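Local coordinates for ribosomal protein L11 methyltransferase (Lactobacillus delbrueckii subsp. bulgaricus ATCC BAA-365, PDB 3GRZ) that probably uses S-adenosyl-L-methionine to trimethylate lysine side chains of ribosomal protein L11, this chain being the C-terminal, cofactor-binding methyltransferase part, at residues 46-49 / 50-54; 56-59 / 60-64. All coordinates share one frame; numbering follows the deposited sequence.

Contact 1: residues 46-49 / 50-54; sequences TTQL and AMLGI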
# COMPACT_ATOMS: atom_id res chain seq x y z
N THR B 46 -10.66 -6.27 2.96
CA THR B 46 -9.98 -6.14 4.25
C THR B 46 -8.60 -6.79 4.20
O THR B 46 -7.66 -6.28 4.82
CB THR B 46 -10.81 -6.71 5.42
OG1 THR B 46 -11.01 -8.11 5.22
CG2 THR B 46 -12.17 -6.00 5.51
N THR B 47 -8.49 -7.88 3.44
CA THR B 47 -7.20 -8.52 3.20
C THR B 47 -6.25 -7.53 2.52
O THR B 47 -5.12 -7.39 2.96
CB THR B 47 -7.36 -9.84 2.38
OG1 THR B 47 -8.07 -10.78 3.18
CG2 THR B 47 -6.03 -10.44 1.99
N GLN B 48 -6.71 -6.84 1.48
CA GLN B 48 -5.88 -5.87 0.77
C GLN B 48 -5.41 -4.72 1.68
O GLN B 48 -4.27 -4.31 1.60
CB GLN B 48 -6.61 -5.31 -0.45
CG GLN B 48 -5.75 -4.35 -1.28
CD GLN B 48 -6.51 -3.75 -2.45
OE1 GLN B 48 -7.42 -2.93 -2.26
NE2 GLN B 48 -6.13 -4.15 -3.66
N LEU B 49 -6.30 -4.20 2.54
CA LEU B 49 -5.93 -3.10 3.44
C LEU B 49 -4.82 -3.53 4.38
O LEU B 49 -3.80 -2.83 4.52
CB LEU B 49 -7.15 -2.56 4.21
CG LEU B 49 -8.30 -1.99 3.35
CD1 LEU B 49 -9.39 -1.35 4.18
CD2 LEU B 49 -7.77 -1.02 2.29
N ALA B 50 -5.00 -4.70 4.99
CA ALA B 50 -3.97 -5.28 5.87
C ALA B 50 -2.65 -5.49 5.13
O ALA B 50 -1.59 -5.09 5.62
CB ALA B 50 -4.47 -6.58 6.50
N MET B 51 -2.71 -6.06 3.92
CA MET B 51 -1.52 -6.27 3.09
C MET B 51 -0.76 -5.00 2.73
O MET B 51 0.48 -5.02 2.71
CB MET B 51 -1.86 -7.02 1.78
CG MET B 51 -2.17 -8.48 1.96
SD MET B 51 -0.83 -9.41 2.74
CE MET B 51 0.63 -8.67 1.96
N LEU B 52 -1.48 -3.93 2.41
CA LEU B 52 -0.85 -2.63 2.11
C LEU B 52 -0.12 -2.09 3.34
O LEU B 52 0.96 -1.52 3.21
CB LEU B 52 -1.88 -1.60 1.62
CG LEU B 52 -2.50 -1.87 0.24
CD1 LEU B 52 -3.59 -0.83 -0.09
CD2 LEU B 52 -1.44 -1.93 -0.85
N GLY B 53 -0.71 -2.28 4.51
CA GLY B 53 -0.05 -1.94 5.77
C GLY B 53 1.23 -2.73 6.01
O GLY B 53 2.21 -2.18 6.53
N ILE B 54 1.21 -4.03 5.68
CA ILE B 54 2.38 -4.89 5.86
C ILE B 54 3.47 -4.48 4.87
O ILE B 54 4.65 -4.37 5.24
CB ILE B 54 2.05 -6.39 5.71
CG1 ILE B 54 1.05 -6.84 6.77
CG2 ILE B 54 3.32 -7.26 5.82
CD1 ILE B 54 0.47 -8.25 6.53
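T47 and M51 sit one helical turn apart and lean the same way: CG2 of T47 lies 4.3 Å from CG of M51, which also rests 3.3 Å from T47 O. CG of M51 is anti to its own carbonyl carbon (chi1 -73°), which brings it back over the preceding turn; the chain then bends at chi2 and chi3, leading its end away, and the side chain packs on L74 and A77 of helix 73-80. A long, flexible thioether suits that curved path. Q48 and L52 repeat the i to i+4 pairing on the neighbouring face. The leucine's CG is 3.3 Å from Q48 O, and its CD1 lies 4.3 Å from CG of the glutamine, whose extended chain takes the amide outward: NE2 bonds to L8 O and OE1 to R56 of the second subunit. The backbone behind both pairs is the regular i to i+4 ladder of helix 44-57, in the Rossmann-like methyltransferase fold, with M51 N bonded to T47 O at 2.9 Å and L52 N to Q48 O at 2.9 Å. A50, whose small CB is 3.6 Å from T46 O, packs on L74 and S158, and its N-H gives T46 O a nearly straight bond (172°); S158 OG is a second partner of that oxygen. L49 and L52 supply apolar bulk, both packing on M183 of their own chain and on L181 of the second subunit. G53 N takes the next rung, to L49 O at 3.1 Å; glycine suits this place because a CB would crowd A50 O. T47 is predicted to bind S-adenosyl-L-methionine; T46 OG1 bonds to N132, another predicted cofactor residue, and both threonine hydroxyls reach N43 O.

Contact 2: residues 56-59 / 60-64; sequences RAMV and KPLTV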
# COMPACT_ATOMS: atom_id res chain seq x y z
N ARG B 56 3.91 -1.56 3.66
CA ARG B 56 4.43 -0.29 4.14
C ARG B 56 5.40 -0.51 5.30
O ARG B 56 6.47 0.10 5.33
CB ARG B 56 3.27 0.62 4.54
CG ARG B 56 3.65 1.93 5.21
CD ARG B 56 2.39 2.65 5.68
NE ARG B 56 2.68 3.82 6.49
CZ ARG B 56 2.92 3.79 7.80
NH1 ARG B 56 3.18 4.92 8.46
NH2 ARG B 56 2.91 2.65 8.46
N ALA B 57 5.01 -1.37 6.24
CA ALA B 57 5.78 -1.56 7.47
C ALA B 57 7.07 -2.36 7.29
O ALA B 57 8.04 -2.14 8.00
CB ALA B 57 4.91 -2.20 8.57
N MET B 58 7.10 -3.30 6.33
CA MET B 58 8.21 -4.25 6.25
C MET B 58 9.40 -3.69 5.49
O MET B 58 9.74 -4.17 4.42
CB MET B 58 7.77 -5.63 5.68
CG MET B 58 8.70 -6.81 6.05
SD MET B 58 8.57 -7.49 7.74
CE MET B 58 7.04 -8.41 7.59
N VAL B 59 10.05 -2.68 6.07
CA VAL B 59 11.27 -2.09 5.50
C VAL B 59 12.55 -2.85 5.89
O VAL B 59 13.60 -2.69 5.25
CB VAL B 59 11.43 -0.58 5.90
CG1 VAL B 59 10.24 0.23 5.37
CG2 VAL B 59 11.55 -0.44 7.45
N LYS B 60 12.43 -3.68 6.93
CA LYS B 60 13.49 -4.59 7.36
C LYS B 60 12.76 -5.82 7.95
O LYS B 60 11.55 -5.74 8.19
CB LYS B 60 14.38 -3.91 8.41
CG LYS B 60 13.67 -3.63 9.73
CD LYS B 60 14.59 -2.93 10.73
CE LYS B 60 13.89 -2.75 12.06
NZ LYS B 60 14.77 -2.07 13.05
N PRO B 61 13.47 -6.97 8.17
CA PRO B 61 12.83 -8.11 8.86
C PRO B 61 12.31 -7.73 10.23
O PRO B 61 13.05 -7.23 11.08
CB PRO B 61 13.97 -9.13 8.97
CG PRO B 61 14.82 -8.84 7.80
CD PRO B 61 14.85 -7.32 7.76
N LEU B 62 11.01 -7.95 10.42
CA LEU B 62 10.34 -7.68 11.68
C LEU B 62 9.78 -8.97 12.22
O LEU B 62 9.40 -9.85 11.45
CB LEU B 62 9.19 -6.69 11.46
CG LEU B 62 9.49 -5.32 10.83
CD1 LEU B 62 8.19 -4.57 10.58
CD2 LEU B 62 10.45 -4.49 11.68
N THR B 63 9.71 -9.08 13.55
CA THR B 63 9.02 -10.19 14.18
C THR B 63 7.51 -9.89 14.21
O THR B 63 7.09 -8.78 14.55
CB THR B 63 9.56 -10.47 15.61
OG1 THR B 63 9.36 -9.31 16.44
CG2 THR B 63 11.05 -10.82 15.56
N VAL B 64 6.71 -10.88 13.83
CA VAL B 64 5.29 -10.67 13.54
C VAL B 64 4.41 -11.60 14.38
O VAL B 64 4.74 -12.78 14.52
CB VAL B 64 4.96 -10.90 12.02
CG1 VAL B 64 3.47 -10.73 11.73
CG2 VAL B 64 5.79 -9.99 11.12
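A thioether serves as hydrogen-bond acceptor here: the backbone N-H of L62 is turned toward SD of M58 in a weak bond, 3.7 Å long from N to SD and bent to 140°. The sulfur comes there because M58 sends CG away from its own N (chi1 -158°) and then folds at chi2 and chi3, turning the chain back across the bend made by V59, K60 and P61. A polarisable sulfur suits this mixed setting of N-H, carbonyl and hydrocarbon: K60 O lies 3.5 Å from SD, and CB of L62 lies 3.9 Å from it. Beyond the sulfur the methyl CE reaches CG2 of V64 at 4.1 Å, the two side chains crossing at a slant. M58 is the first residue to leave helical angles and the centre of an inverse gamma turn, in which V59 N bonds to A57 O at 2.8 Å. The turn ends helix 44-57 and leads into strand 63-67, a parallel strand of the seven-stranded sheet of the methyltransferase fold. CD1 of L62 rests 3.5 Å from A57 O, the acceptor of that turn, while A57 and V64 both pack on L128 of strand 126-132. K60, with its chain extended beyond CG, suits the exposed outer side of the bend. P61, whose ring has no N-H to satisfy, joins M58 against F25 of the second subunit, and V59 meets N7 there.

Contact 1 comes first along the chain, within helix 44-57, and contact 2 follows at the end of the same helix, where the chain turns into strand 63-67; their centres are about 14 Å apart. Contact 1 lies nearer the centre of the chain; it contains T47 and adjoins N132, both predicted to bind the cofactor. One helix, with the short loop after it, thus leads from the probable S-adenosyl-L-methionine site to strand 63-67. Both contacts also meet the second subunit: R56 of contact 2 makes a weak hydrogen bond to Q48 of that subunit, so the glutamine-arginine pair recurs across the interface.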